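Long-range contacts in free methionine-R-sulfoxide reductase (PDB 3KO6), which reduces the R-enantiomer of free methionine sulfoxide to methionine with thioredoxin as electron donor and helps protect yeast against oxidative stress: residues Ser51-Ala56 with Asn65-Tyr70; Ser131-Pro136 with Ile148-Leu153; Gln86-Cys91 with Ala124-Thr129; Ile138-Lys143 with Ile173-Val178. One frame throughout, in Å; residues are numbered along the deposited sequence.

Interaction 1. Residues Ser51-Ala56 with Asn65-Tyr70; sequences SLIWHA and NWAGFY. With SME (methionine sulfoxide), chain C.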
loop_
_atom_site.group_PDB
_atom_site.type_symbol
_atom_site.label_atom_id
_atom_site.label_comp_id
_atom_site.label_asym_id
_atom_site.label_seq_id
_atom_site.Cartn_x
_atom_site.Cartn_y
_atom_site.Cartn_z
ATOM N N SER A 51 -1.947 6.219 1.334
ATOM C CA SER A 51 -0.902 7.142 1.756
ATOM C C SER A 51 -1.509 8.447 2.330
ATOM O O SER A 51 -1.114 8.900 3.421
ATOM C CB SER A 51 0.059 7.430 0.600
ATOM O OG SER A 51 1.170 8.176 1.073
ATOM N N LEU A 52 -2.466 9.032 1.606
ATOM C CA LEU A 52 -3.185 10.216 2.085
ATOM C C LEU A 52 -3.822 10.010 3.467
ATOM O O LEU A 52 -3.605 10.811 4.383
ATOM C CB LEU A 52 -4.265 10.636 1.081
ATOM C CG LEU A 52 -3.809 11.176 -0.274
ATOM C CD1 LEU A 52 -4.965 11.177 -1.256
ATOM C CD2 LEU A 52 -3.243 12.572 -0.093
ATOM N N ILE A 53 -4.603 8.941 3.618
ATOM C CA ILE A 53 -5.261 8.665 4.894
ATOM C C ILE A 53 -4.224 8.572 5.997
ATOM O O ILE A 53 -4.354 9.257 7.023
ATOM C CB ILE A 53 -6.148 7.398 4.839
ATOM C CG1 ILE A 53 -7.295 7.600 3.843
ATOM C CG2 ILE A 53 -6.723 7.072 6.211
ATOM C CD1 ILE A 53 -7.824 6.287 3.233
ATOM N N TRP A 54 -3.183 7.767 5.772
ATOM C CA TRP A 54 -2.114 7.553 6.758
ATOM C C TRP A 54 -1.487 8.857 7.222
ATOM O O TRP A 54 -1.384 9.090 8.419
ATOM C CB TRP A 54 -1.029 6.608 6.212
ATOM C CG TRP A 54 0.153 6.385 7.162
ATOM C CD1 TRP A 54 1.270 7.178 7.288
ATOM C CD2 TRP A 54 0.326 5.307 8.099
ATOM N NE1 TRP A 54 2.108 6.664 8.248
ATOM C CE2 TRP A 54 1.560 5.514 8.754
ATOM C CE3 TRP A 54 -0.439 4.189 8.447
ATOM C CZ2 TRP A 54 2.042 4.648 9.744
ATOM C CZ3 TRP A 54 0.043 3.322 9.439
ATOM C CH2 TRP A 54 1.272 3.563 10.075
ATOM N N HIS A 55 -1.062 9.713 6.290
ATOM C CA HIS A 55 -0.356 10.929 6.694
ATOM C C HIS A 55 -1.253 11.974 7.312
ATOM O O HIS A 55 -0.821 12.714 8.185
ATOM C CB HIS A 55 0.469 11.512 5.562
ATOM C CG HIS A 55 1.648 10.671 5.204
ATOM N ND1 HIS A 55 1.573 9.631 4.300
ATOM C CD2 HIS A 55 2.926 10.693 5.652
ATOM C CE1 HIS A 55 2.758 9.057 4.193
ATOM N NE2 HIS A 55 3.596 9.682 5.004
ATOM N N ALA A 56 -2.500 12.028 6.863
ATOM C CA ALA A 56 -3.493 12.928 7.457
ATOM C C ALA A 56 -3.655 12.625 8.941
ATOM O O ALA A 56 -3.584 13.529 9.775
ATOM C CB ALA A 56 -4.839 12.806 6.742
ATOM N N ASN A 65 -2.174 2.627 13.240
ATOM C CA ASN A 65 -1.234 1.541 12.906
ATOM C C ASN A 65 -1.562 0.874 11.584
ATOM O O ASN A 65 -0.744 0.119 11.057
ATOM C CB ASN A 65 -1.140 0.484 14.015
ATOM C CG ASN A 65 -2.490 -0.108 14.387
ATOM O OD1 ASN A 65 -3.463 0.621 14.569
ATOM N ND2 ASN A 65 -2.553 -1.433 14.516
ATOM N N TRP A 66 -2.759 1.160 11.061
ATOM C CA TRP A 66 -3.184 0.674 9.745
ATOM C C TRP A 66 -4.102 1.679 9.072
ATOM O O TRP A 66 -4.924 2.315 9.738
ATOM C CB TRP A 66 -3.926 -0.658 9.855
ATOM C CG TRP A 66 -3.652 -1.578 8.724
ATOM C CD1 TRP A 66 -2.518 -2.285 8.531
ATOM C CD2 TRP A 66 -4.527 -1.908 7.635
ATOM N NE1 TRP A 66 -2.614 -3.037 7.380
ATOM C CE2 TRP A 66 -3.839 -2.819 6.809
ATOM C CE3 TRP A 66 -5.820 -1.514 7.269
ATOM C CZ2 TRP A 66 -4.406 -3.368 5.649
ATOM C CZ3 TRP A 66 -6.384 -2.056 6.095
ATOM C CH2 TRP A 66 -5.671 -2.971 5.309
ATOM N N ALA A 67 -3.960 1.802 7.758
ATOM C CA ALA A 67 -4.837 2.619 6.940
ATOM C C ALA A 67 -4.842 2.037 5.520
ATOM O O ALA A 67 -3.795 1.992 4.875
ATOM C CB ALA A 67 -4.343 4.053 6.938
ATOM N N GLY A 68 -5.994 1.558 5.053
ATOM C CA GLY A 68 -6.086 0.918 3.737
ATOM C C GLY A 68 -7.462 0.374 3.368
ATOM O O GLY A 68 -8.485 0.814 3.904
ATOM N N PHE A 69 -7.486 -0.602 2.459
ATOM C CA PHE A 69 -8.739 -1.081 1.868
ATOM C C PHE A 69 -8.841 -2.594 1.728
ATOM O O PHE A 69 -7.827 -3.312 1.593
ATOM C CB PHE A 69 -8.907 -0.483 0.468
ATOM C CG PHE A 69 -8.803 1.009 0.431
ATOM C CD1 PHE A 69 -7.555 1.633 0.329
ATOM C CD2 PHE A 69 -9.950 1.798 0.505
ATOM C CE1 PHE A 69 -7.447 3.019 0.301
ATOM C CE2 PHE A 69 -9.857 3.195 0.474
ATOM C CZ PHE A 69 -8.609 3.803 0.365
ATOM N N TYR A 70 -10.083 -3.071 1.732
ATOM C CA TYR A 70 -10.400 -4.416 1.235
ATOM C C TYR A 70 -11.345 -4.205 0.074
ATOM O O TYR A 70 -12.076 -3.209 0.040
ATOM C CB TYR A 70 -11.058 -5.278 2.318
ATOM C CG TYR A 70 -10.059 -5.782 3.313
ATOM C CD1 TYR A 70 -9.490 -4.917 4.251
ATOM C CD2 TYR A 70 -9.642 -7.116 3.289
ATOM C CE1 TYR A 70 -8.539 -5.363 5.143
ATOM C CE2 TYR A 70 -8.695 -7.575 4.169
ATOM C CZ TYR A 70 -8.146 -6.696 5.101
ATOM O OH TYR A 70 -7.202 -7.152 6.004
HETATM N N SME C . -8.483 -6.294 8.156
HETATM C CA SME C . -8.748 -5.550 9.413
HETATM C CB SME C . -9.530 -6.482 10.327
HETATM C CG SME C . -10.520 -5.713 11.222
HETATM S S SME C . -12.105 -6.349 11.160
HETATM O OE SME C . -12.297 -7.336 10.061
HETATM C CE SME C . -12.440 -7.065 12.671
HETATM C C SME C . -7.477 -5.032 10.042
HETATM O O SME C . -7.484 -4.578 11.185
HETATM O OXT SME C . -6.334 -5.054 9.455
#
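The indole of W54 turns its edge to the strand: CZ3 lies 3.6 Å from N65 C, the N65 carbonyl oxygen sits in the ring plane, and A67 CB borders the same rim. With CG anti to the backbone N (chi1 177°), the torsion lays the six-membered ring alongside the N65-W66 backbone. On the helix side, W54 CD1 stands 3.8 Å above the centre of the H55 imidazole plane, while H55 ND1 donates to S51 O at 2.9 Å. The W66 ring belongs to the substrate site instead; methionine sulfoxide OXT lies over one of its faces, F85 stacks on it, and W66 NE1 is hydrogen-bonded to K88 O. Y70 OH is 2.6 Å from the ligand N.

Between helix and strand the packing is apolar. I53 CG2 meets A67 CB at 3.9 Å, and I53 CD1 approaches F69 CZ obliquely. Cutting W54 back to alanine would probably leave the N65 carbonyl and the A67 methyl without the indole edge beside them and remove cover from one face of the H55 ring.

N65 and W66 both pair with D151 in a classic beta bulge. The axis of 51-56 passes 7.4 Å from that of 66-70, running against it at 155°. Segment 51-56 lies on helix 42-59, with helix 21-36 packed on L52 and A56, strand 144-152 beside 64-72, and S51 OG hydrogen-bonded to G87 O of the second subunit.

Interaction 2. Residues Ser131-Pro136 with Ile148-Leu153; sequences SEIVVP and IDIDCL. With SME (methionine sulfoxide), chain C.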
loop_
_atom_site.group_PDB
_atom_site.type_symbol
_atom_site.label_atom_id
_atom_site.label_comp_id
_atom_site.label_asym_id
_atom_site.label_seq_id
_atom_site.Cartn_x
_atom_site.Cartn_y
_atom_site.Cartn_z
ATOM N N SER A 131 -8.541 0.372 18.682
ATOM C CA SER A 131 -9.786 0.883 18.091
ATOM C C SER A 131 -9.757 0.847 16.564
ATOM O O SER A 131 -8.685 0.702 15.969
ATOM C CB SER A 131 -10.128 2.280 18.616
ATOM O OG SER A 131 -9.141 3.231 18.263
ATOM N N GLU A 132 -10.932 0.972 15.943
ATOM C CA GLU A 132 -11.064 0.810 14.494
ATOM C C GLU A 132 -12.271 1.529 13.912
ATOM O O GLU A 132 -13.313 1.609 14.548
ATOM C CB GLU A 132 -11.141 -0.685 14.152
ATOM C CG GLU A 132 -10.981 -1.001 12.671
ATOM C CD GLU A 132 -10.908 -2.485 12.342
ATOM O OE1 GLU A 132 -10.764 -2.796 11.138
ATOM O OE2 GLU A 132 -10.989 -3.336 13.258
ATOM N N ILE A 133 -12.125 2.062 12.702
ATOM C CA ILE A 133 -13.281 2.538 11.933
ATOM C C ILE A 133 -13.250 1.916 10.545
ATOM O O ILE A 133 -12.171 1.794 9.941
ATOM C CB ILE A 133 -13.342 4.081 11.802
ATOM C CG1 ILE A 133 -14.608 4.497 11.049
ATOM C CG2 ILE A 133 -12.134 4.617 11.061
ATOM C CD1 ILE A 133 -14.907 6.026 11.106
ATOM N N VAL A 134 -14.427 1.513 10.056
ATOM C CA VAL A 134 -14.579 0.978 8.700
ATOM C C VAL A 134 -15.761 1.628 8.034
ATOM O O VAL A 134 -16.842 1.727 8.621
ATOM C CB VAL A 134 -14.774 -0.555 8.684
ATOM C CG1 VAL A 134 -14.979 -1.052 7.264
ATOM C CG2 VAL A 134 -13.555 -1.256 9.357
ATOM N N VAL A 135 -15.540 2.071 6.800
ATOM C CA VAL A 135 -16.535 2.773 6.012
ATOM C C VAL A 135 -16.658 2.047 4.685
ATOM O O VAL A 135 -15.648 1.846 4.015
ATOM C CB VAL A 135 -16.085 4.232 5.788
ATOM C CG1 VAL A 135 -17.017 4.951 4.826
ATOM C CG2 VAL A 135 -15.978 4.964 7.127
ATOM N N PRO A 136 -17.878 1.622 4.309
ATOM C CA PRO A 136 -17.999 0.866 3.059
ATOM C C PRO A 136 -17.962 1.776 1.826
ATOM O O PRO A 136 -18.261 2.957 1.939
ATOM C CB PRO A 136 -19.360 0.172 3.204
ATOM C CG PRO A 136 -20.135 1.044 4.102
ATOM C CD PRO A 136 -19.149 1.656 5.057
ATOM N N ILE A 148 -13.175 1.005 3.425
ATOM C CA ILE A 148 -12.045 1.777 3.894
ATOM C C ILE A 148 -11.878 1.452 5.365
ATOM O O ILE A 148 -12.817 1.610 6.148
ATOM C CB ILE A 148 -12.274 3.291 3.767
ATOM C CG1 ILE A 148 -12.853 3.649 2.388
ATOM C CG2 ILE A 148 -10.972 4.026 4.054
ATOM C CD1 ILE A 148 -13.228 5.151 2.227
ATOM N N ASP A 149 -10.678 1.019 5.734
ATOM C CA ASP A 149 -10.394 0.567 7.090
ATOM C C ASP A 149 -9.219 1.316 7.704
ATOM O O ASP A 149 -8.176 1.522 7.050
ATOM C CB ASP A 149 -10.078 -0.919 7.037
ATOM C CG ASP A 149 -9.919 -1.536 8.410
ATOM O OD1 ASP A 149 -10.198 -0.850 9.416
ATOM O OD2 ASP A 149 -9.520 -2.713 8.478
ATOM N N ILE A 150 -9.390 1.733 8.956
ATOM C CA ILE A 150 -8.313 2.388 9.731
ATOM C C ILE A 150 -8.257 1.804 11.146
ATOM O O ILE A 150 -9.296 1.692 11.820
ATOM C CB ILE A 150 -8.510 3.929 9.870
ATOM C CG1 ILE A 150 -8.986 4.559 8.543
ATOM C CG2 ILE A 150 -7.220 4.592 10.388
ATOM C CD1 ILE A 150 -9.147 6.099 8.597
ATOM N N ASP A 151 -7.052 1.460 11.596
ATOM C CA ASP A 151 -6.835 0.982 12.954
ATOM C C ASP A 151 -6.043 1.973 13.798
ATOM O O ASP A 151 -5.109 2.625 13.302
ATOM C CB ASP A 151 -6.044 -0.320 12.921
ATOM C CG ASP A 151 -6.793 -1.452 12.265
ATOM O OD1 ASP A 151 -8.003 -1.342 12.006
ATOM O OD2 ASP A 151 -6.157 -2.475 12.017
ATOM N N CYS A 152 -6.362 2.032 15.088
ATOM C CA CYS A 152 -5.689 2.933 16.001
ATOM C C CYS A 152 -5.164 2.186 17.212
ATOM O O CYS A 152 -5.823 1.265 17.716
ATOM C CB CYS A 152 -6.644 4.037 16.431
ATOM S SG CYS A 152 -5.938 5.283 17.522
ATOM N N LEU A 153 -3.986 2.589 17.688
ATOM C CA LEU A 153 -3.331 1.946 18.824
ATOM C C LEU A 153 -3.906 2.379 20.179
ATOM O O LEU A 153 -3.543 1.827 21.222
ATOM C CB LEU A 153 -1.814 2.188 18.765
ATOM C CG LEU A 153 -1.025 1.491 17.649
ATOM C CD1 LEU A 153 0.440 1.828 17.723
ATOM C CD2 LEU A 153 -1.210 -0.022 17.694
HETATM N N SME C . -8.483 -6.294 8.156
HETATM C CA SME C . -8.748 -5.550 9.413
HETATM C CB SME C . -9.530 -6.482 10.327
HETATM C CG SME C . -10.520 -5.713 11.222
HETATM S S SME C . -12.105 -6.349 11.160
HETATM O OE SME C . -12.297 -7.336 10.061
HETATM C CE SME C . -12.440 -7.065 12.671
HETATM C C SME C . -7.477 -5.032 10.042
HETATM O O SME C . -7.484 -4.578 11.185
HETATM O OXT SME C . -6.334 -5.054 9.455
#
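S131-V135 and I148-C152 pair as the two arms of an antiparallel beta hairpin within the GAF-domain sheet. Six backbone hydrogen bonds join them, two in each of the hydrogen-bonded pairs S131-C152, I133-I150 and V135-I148; V135 O takes I148 N at 2.7 Å. At the non-hydrogen-bonded pairs E132-D151 and V134-D149 the strands also exchange CA-H...O contacts, as from V134 CA to I148 O.

Apolar packing dominates the part of the face that bears I133, V135, I148 and I150. I133 CG2 rests on I150 CB at 3.9 Å, the two isoleucines side by side, and helix 160-176 covers this face through L166 and A170.

Acidic groups gather on the other face, beneath the ligand. E132 runs out fully extended with CG anti to its N (chi1 -168°), which carries its carboxylate alongside D151 and across D149, nearly coplanar with the latter; OE1 comes 2.7 Å from D149 OD1. A leucine in place of E132 would probably leave D149 OD1 without the carboxylate oxygen beside it and take the acidic group away from the ligand's CG. Further along, D151 OD2 lies 2.6 Å from methionine sulfoxide O.

Interaction 3. Residues Gln86-Cys91 with Ala124-Thr129; sequences QGKVAC and ACDGET. With SME (methionine sulfoxide), chain C.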
loop_
_atom_site.group_PDB
_atom_site.type_symbol
_atom_site.label_atom_id
_atom_site.label_comp_id
_atom_site.label_asym_id
_atom_site.label_seq_id
_atom_site.Cartn_x
_atom_site.Cartn_y
_atom_site.Cartn_z
ATOM N N GLN A 86 -1.400 1.239 4.052
ATOM C CA GLN A 86 -0.204 1.663 4.785
ATOM C C GLN A 86 -0.280 1.042 6.161
ATOM O O GLN A 86 -1.339 1.086 6.806
ATOM C CB GLN A 86 -0.138 3.187 4.939
ATOM C CG GLN A 86 -0.327 3.965 3.665
ATOM C CD GLN A 86 0.831 3.815 2.730
ATOM O OE1 GLN A 86 1.958 4.154 3.084
ATOM N NE2 GLN A 86 0.564 3.317 1.503
ATOM N N GLY A 87 0.831 0.472 6.613
ATOM C CA GLY A 87 0.845 -0.192 7.916
ATOM C C GLY A 87 1.514 -1.550 7.834
ATOM O O GLY A 87 2.348 -1.789 6.940
ATOM N N LYS A 88 1.162 -2.433 8.767
ATOM C CA LYS A 88 1.793 -3.757 8.843
ATOM C C LYS A 88 0.975 -4.821 8.120
ATOM O O LYS A 88 -0.240 -4.646 7.892
ATOM C CB LYS A 88 2.026 -4.173 10.301
ATOM C CG LYS A 88 2.722 -3.114 11.146
ATOM C CD LYS A 88 3.129 -3.646 12.488
ATOM C CE LYS A 88 3.908 -2.595 13.255
ATOM N NZ LYS A 88 4.165 -3.037 14.646
ATOM N N VAL A 89 1.662 -5.906 7.750
ATOM C CA VAL A 89 1.063 -7.107 7.149
ATOM C C VAL A 89 -0.329 -7.426 7.713
ATOM O O VAL A 89 -0.517 -7.482 8.926
ATOM C CB VAL A 89 2.004 -8.314 7.345
ATOM C CG1 VAL A 89 1.389 -9.588 6.778
ATOM C CG2 VAL A 89 3.359 -8.039 6.698
ATOM N N ALA A 90 -1.298 -7.632 6.823
ATOM C CA ALA A 90 -2.695 -7.756 7.211
ATOM C C ALA A 90 -3.352 -9.016 6.662
ATOM O O ALA A 90 -2.791 -9.699 5.795
ATOM C CB ALA A 90 -3.470 -6.525 6.767
ATOM N N CYS A 91 -4.541 -9.312 7.191
ATOM C CA CYS A 91 -5.349 -10.473 6.806
ATOM C C CYS A 91 -5.717 -10.416 5.336
ATOM O O CYS A 91 -6.126 -9.371 4.829
ATOM C CB CYS A 91 -6.631 -10.544 7.654
ATOM S SG CYS A 91 -6.341 -10.464 9.424
ATOM N N ALA A 124 -8.480 -9.631 14.390
ATOM C CA ALA A 124 -7.276 -8.871 14.677
ATOM C C ALA A 124 -6.179 -9.262 13.709
ATOM O O ALA A 124 -5.687 -10.387 13.732
ATOM C CB ALA A 124 -6.830 -9.062 16.127
ATOM N N CYS A 125 -5.818 -8.339 12.827
ATOM C CA CYS A 125 -4.690 -8.573 11.936
ATOM C C CYS A 125 -3.416 -8.056 12.586
ATOM O O CYS A 125 -2.324 -8.557 12.325
ATOM C CB CYS A 125 -4.932 -7.959 10.564
ATOM S SG CYS A 125 -6.480 -8.474 9.820
ATOM N N ASP A 126 -3.584 -7.063 13.455
ATOM C CA ASP A 126 -2.508 -6.510 14.260
ATOM C C ASP A 126 -2.963 -6.587 15.714
ATOM O O ASP A 126 -3.975 -5.996 16.087
ATOM C CB ASP A 126 -2.211 -5.069 13.829
ATOM C CG ASP A 126 -1.038 -4.447 14.571
ATOM O OD1 ASP A 126 -0.611 -4.953 15.630
ATOM O OD2 ASP A 126 -0.531 -3.418 14.085
ATOM N N GLY A 127 -2.222 -7.331 16.529
ATOM C CA GLY A 127 -2.604 -7.523 17.918
ATOM C C GLY A 127 -2.641 -6.262 18.769
ATOM O O GLY A 127 -3.326 -6.224 19.791
ATOM N N GLU A 128 -1.917 -5.225 18.349
ATOM C CA GLU A 128 -1.800 -3.995 19.150
ATOM C C GLU A 128 -2.965 -3.014 18.940
ATOM O O GLU A 128 -3.118 -2.050 19.699
ATOM C CB GLU A 128 -0.459 -3.306 18.889
ATOM C CG GLU A 128 0.770 -4.071 19.385
ATOM C CD GLU A 128 2.079 -3.389 18.989
ATOM O OE1 GLU A 128 2.035 -2.292 18.352
ATOM O OE2 GLU A 128 3.156 -3.954 19.317
ATOM N N THR A 129 -3.786 -3.281 17.927
ATOM C CA THR A 129 -4.942 -2.445 17.598
ATOM C C THR A 129 -5.938 -2.424 18.732
ATOM O O THR A 129 -6.394 -3.487 19.156
ATOM C CB THR A 129 -5.671 -2.979 16.353
ATOM O OG1 THR A 129 -4.781 -2.980 15.227
ATOM C CG2 THR A 129 -6.877 -2.125 16.044
HETATM N N SME C . -8.483 -6.294 8.156
HETATM C CA SME C . -8.748 -5.550 9.413
HETATM C CB SME C . -9.530 -6.482 10.327
HETATM C CG SME C . -10.520 -5.713 11.222
HETATM S S SME C . -12.105 -6.349 11.160
HETATM O OE SME C . -12.297 -7.336 10.061
HETATM C CE SME C . -12.440 -7.065 12.671
HETATM C C SME C . -7.477 -5.032 10.042
HETATM O O SME C . -7.484 -4.578 11.185
HETATM O OXT SME C . -6.334 -5.054 9.455
HETATM O O HOH W 1 -0.735 -2.471 11.617
HETATM O O HOH W 2 1.586 -2.212 15.302
#
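A124 O comes within 4.4 Å of C91 SG, ahead of the covalent link. C125 SG is bonded to C91 SG at 2.0 Å, with a disulfide torsion of -122°; C125 CB also packs on A90 CB. Both cysteines hold SG anti to the carbonyl carbon, which brings the sulfurs together between the two loops, and C125 SG lies 3.4 Å from N of methionine sulfoxide.

D126 meets K88 directly, K88 CD 4.0 Å from D126 OD2, and through two bound waters. The first lies between OD2 and K88 N, weakly hydrogen-bonded to the latter; the second donates to OD2 and accepts a hydrogen bond from K88 NZ at 2.8 Å. The same OD2 is hydrogen-bonded to N65 ND2, while OD1, met from above the carboxylate plane, receives E128 N at 3.0 Å in an Asx turn within the type I turn from D126 to T129.

E128 OE1 accepts from the second water as well, standing 4.3 Å from K88 NZ, beyond a salt bridge, so one shared water links the lysine to both acids. N14 of the second subunit is another partner of K88 NZ. T129 OG1 is hydrogen-bonded to N65 ND2.

The disulfide is consistent with an oxidised state of a thioredoxin-dependent reductase; as C125 SG sits by the ligand's amino end, not its sulfoxide, geometry alone does not show which thiol would react.

Interaction 4. Residues Ile138-Lys143 with Ile173-Val178; sequences ISNDGK and INKSCV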
loop_
_atom_site.group_PDB
_atom_site.type_symbol
_atom_site.label_atom_id
_atom_site.label_comp_id
_atom_site.label_asym_id
_atom_site.label_seq_id
_atom_site.Cartn_x
_atom_site.Cartn_y
_atom_site.Cartn_z
ATOM N N ILE A 138 -19.682 2.211 -1.731
ATOM C CA ILE A 138 -20.963 1.796 -2.300
ATOM C C ILE A 138 -21.021 2.153 -3.782
ATOM O O ILE A 138 -20.715 3.286 -4.160
ATOM C CB ILE A 138 -22.164 2.488 -1.547
ATOM C CG1 ILE A 138 -22.077 2.284 -0.022
ATOM C CG2 ILE A 138 -23.527 2.036 -2.107
ATOM C CD1 ILE A 138 -21.987 0.824 0.430
ATOM N N SER A 139 -21.423 1.191 -4.613
ATOM C CA SER A 139 -21.539 1.404 -6.061
ATOM C C SER A 139 -22.770 2.221 -6.402
ATOM O O SER A 139 -23.580 2.547 -5.523
ATOM C CB SER A 139 -21.567 0.068 -6.832
ATOM O OG SER A 139 -22.718 -0.708 -6.545
ATOM N N ASN A 140 -22.902 2.545 -7.688
ATOM C CA ASN A 140 -24.104 3.167 -8.214
ATOM C C ASN A 140 -25.358 2.364 -7.875
ATOM O O ASN A 140 -26.365 2.938 -7.478
ATOM C CB ASN A 140 -23.979 3.385 -9.726
ATOM C CG ASN A 140 -23.143 4.615 -10.078
ATOM O OD1 ASN A 140 -22.798 5.424 -9.214
ATOM N ND2 ASN A 140 -22.824 4.761 -11.356
ATOM N N ASP A 141 -25.274 1.041 -8.000
ATOM C CA ASP A 141 -26.414 0.155 -7.750
ATOM C C ASP A 141 -26.591 -0.215 -6.267
ATOM O O ASP A 141 -27.364 -1.109 -5.935
ATOM C CB ASP A 141 -26.314 -1.122 -8.609
ATOM C CG ASP A 141 -26.439 -0.848 -10.116
ATOM O OD1 ASP A 141 -27.234 0.034 -10.523
ATOM O OD2 ASP A 141 -25.741 -1.534 -10.899
ATOM N N GLY A 142 -25.870 0.463 -5.382
ATOM C CA GLY A 142 -26.006 0.229 -3.942
ATOM C C GLY A 142 -25.274 -0.983 -3.371
ATOM O O GLY A 142 -25.540 -1.374 -2.232
ATOM N N LYS A 143 -24.355 -1.568 -4.143
ATOM C CA LYS A 143 -23.590 -2.740 -3.701
ATOM C C LYS A 143 -22.235 -2.372 -3.111
ATOM O O LYS A 143 -21.616 -1.377 -3.514
ATOM C CB LYS A 143 -23.405 -3.753 -4.843
ATOM C CG LYS A 143 -24.615 -4.678 -5.039
ATOM C CD LYS A 143 -24.363 -5.706 -6.157
ATOM C CE LYS A 143 -25.438 -6.799 -6.153
ATOM N NZ LYS A 143 -26.824 -6.247 -6.112
ATOM N N ILE A 173 -14.268 7.775 -4.397
ATOM C CA ILE A 173 -13.612 6.577 -4.906
ATOM C C ILE A 173 -14.518 5.876 -5.910
ATOM O O ILE A 173 -14.083 5.519 -7.012
ATOM C CB ILE A 173 -13.202 5.630 -3.745
ATOM C CG1 ILE A 173 -11.860 6.076 -3.151
ATOM C CG2 ILE A 173 -13.136 4.161 -4.205
ATOM C CD1 ILE A 173 -11.656 5.636 -1.736
ATOM N N ASN A 174 -15.787 5.714 -5.551
ATOM C CA ASN A 174 -16.720 5.050 -6.443
ATOM C C ASN A 174 -16.803 5.750 -7.792
ATOM O O ASN A 174 -16.952 5.097 -8.820
ATOM C CB ASN A 174 -18.107 4.948 -5.823
ATOM C CG ASN A 174 -19.136 4.413 -6.801
ATOM O OD1 ASN A 174 -18.950 3.347 -7.387
ATOM N ND2 ASN A 174 -20.216 5.154 -6.993
ATOM N N LYS A 175 -16.693 7.078 -7.774
ATOM C CA LYS A 175 -16.847 7.893 -8.972
ATOM C C LYS A 175 -15.583 7.933 -9.818
ATOM O O LYS A 175 -15.656 8.207 -11.017
ATOM C CB LYS A 175 -17.267 9.323 -8.605
ATOM C CG LYS A 175 -18.699 9.474 -8.054
ATOM C CD LYS A 175 -19.773 8.910 -9.004
ATOM C CE LYS A 175 -21.192 9.145 -8.452
ATOM N NZ LYS A 175 -22.265 8.678 -9.377
ATOM N N SER A 176 -14.434 7.654 -9.195
ATOM C CA SER A 176 -13.125 7.805 -9.838
ATOM C C SER A 176 -12.498 6.483 -10.214
ATOM O O SER A 176 -11.456 6.462 -10.876
ATOM C CB SER A 176 -12.166 8.569 -8.928
ATOM O OG SER A 176 -12.102 7.985 -7.632
ATOM N N CYS A 177 -13.128 5.385 -9.792
ATOM C CA CYS A 177 -12.539 4.060 -9.972
ATOM C C CYS A 177 -13.434 3.100 -10.718
ATOM O O CYS A 177 -14.648 3.100 -10.520
ATOM C CB CYS A 177 -12.183 3.438 -8.625
ATOM S SG CYS A 177 -10.927 4.323 -7.735
ATOM N N VAL A 178 -12.826 2.268 -11.558
ATOM C CA VAL A 178 -13.533 1.134 -12.132
ATOM C C VAL A 178 -13.121 -0.149 -11.389
ATOM O O VAL A 178 -11.979 -0.605 -11.482
ATOM C CB VAL A 178 -13.327 1.016 -13.681
ATOM C CG1 VAL A 178 -13.830 -0.319 -14.190
ATOM C CG2 VAL A 178 -14.043 2.160 -14.425
#
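The turn at S139 faces the last helical residues of 160-176, the nearest CA atoms being those of S139 and N174, 6.1 Å apart. N174, with CG anti to the backbone N (chi1 173°), extends its amide against the turn: CG lies 3.3 Å from I138 O, and OD1 lies 3.5 Å from S139 CA. Its ND2 makes a weak hydrogen bond to N140 OD1, the two amide planes standing almost perpendicular at 89°. The same N140 oxygen receives a second weak bond, 3.3 Å from K175 NZ; the lysine chain bends at chi2 and crosses the asparagine at about a right angle. One oxygen thus has two weak donors, from consecutive residues of the helix.

The loop is the tip of the hairpin formed by strands 131-138 and 144-152, and it fits a type I turn with a G1 beta bulge. G142 N donates to S139 O, S139 N to K143 O at 2.8 Å, and G142 takes the positive phi (80°) usual for glycine at this position of such a bulge. S139 OG adds a side-chain tie by accepting K143 N at 3.0 Å.

L145 of the returning strand touches both S139 and N174, and K108 NZ is hydrogen-bonded to G142 O. N140 and K175 are exposed, so their weak bonds lie at the surface. Past S176 the helix ends, and C177 turns inward against W42 and N45 of helix 42-59.

Along the chain, interaction 1 closes before interaction 3 opens, and interaction 3 before interaction 2, while the segments of interactions 2 and 4 alternate. Interactions 1 and 2, with centres about 9 Å apart, share the antiparallel sheet through neighbouring strands 64-72 and 144-152, G68 O probably hydrogen-bonding to D149 N. Interaction 3 lies about 12 and 11 Å from their centres, and all three touch methionine sulfoxide, so sheet and loops together enclose the substrate. Interaction 4 is remote from interaction 3, about 26 Å between centres across the chain's centre, but I173 reaches F69 and I148 from helix 160-176, connecting it to the sheet. Interactions 1 and 3 also meet the second subunit.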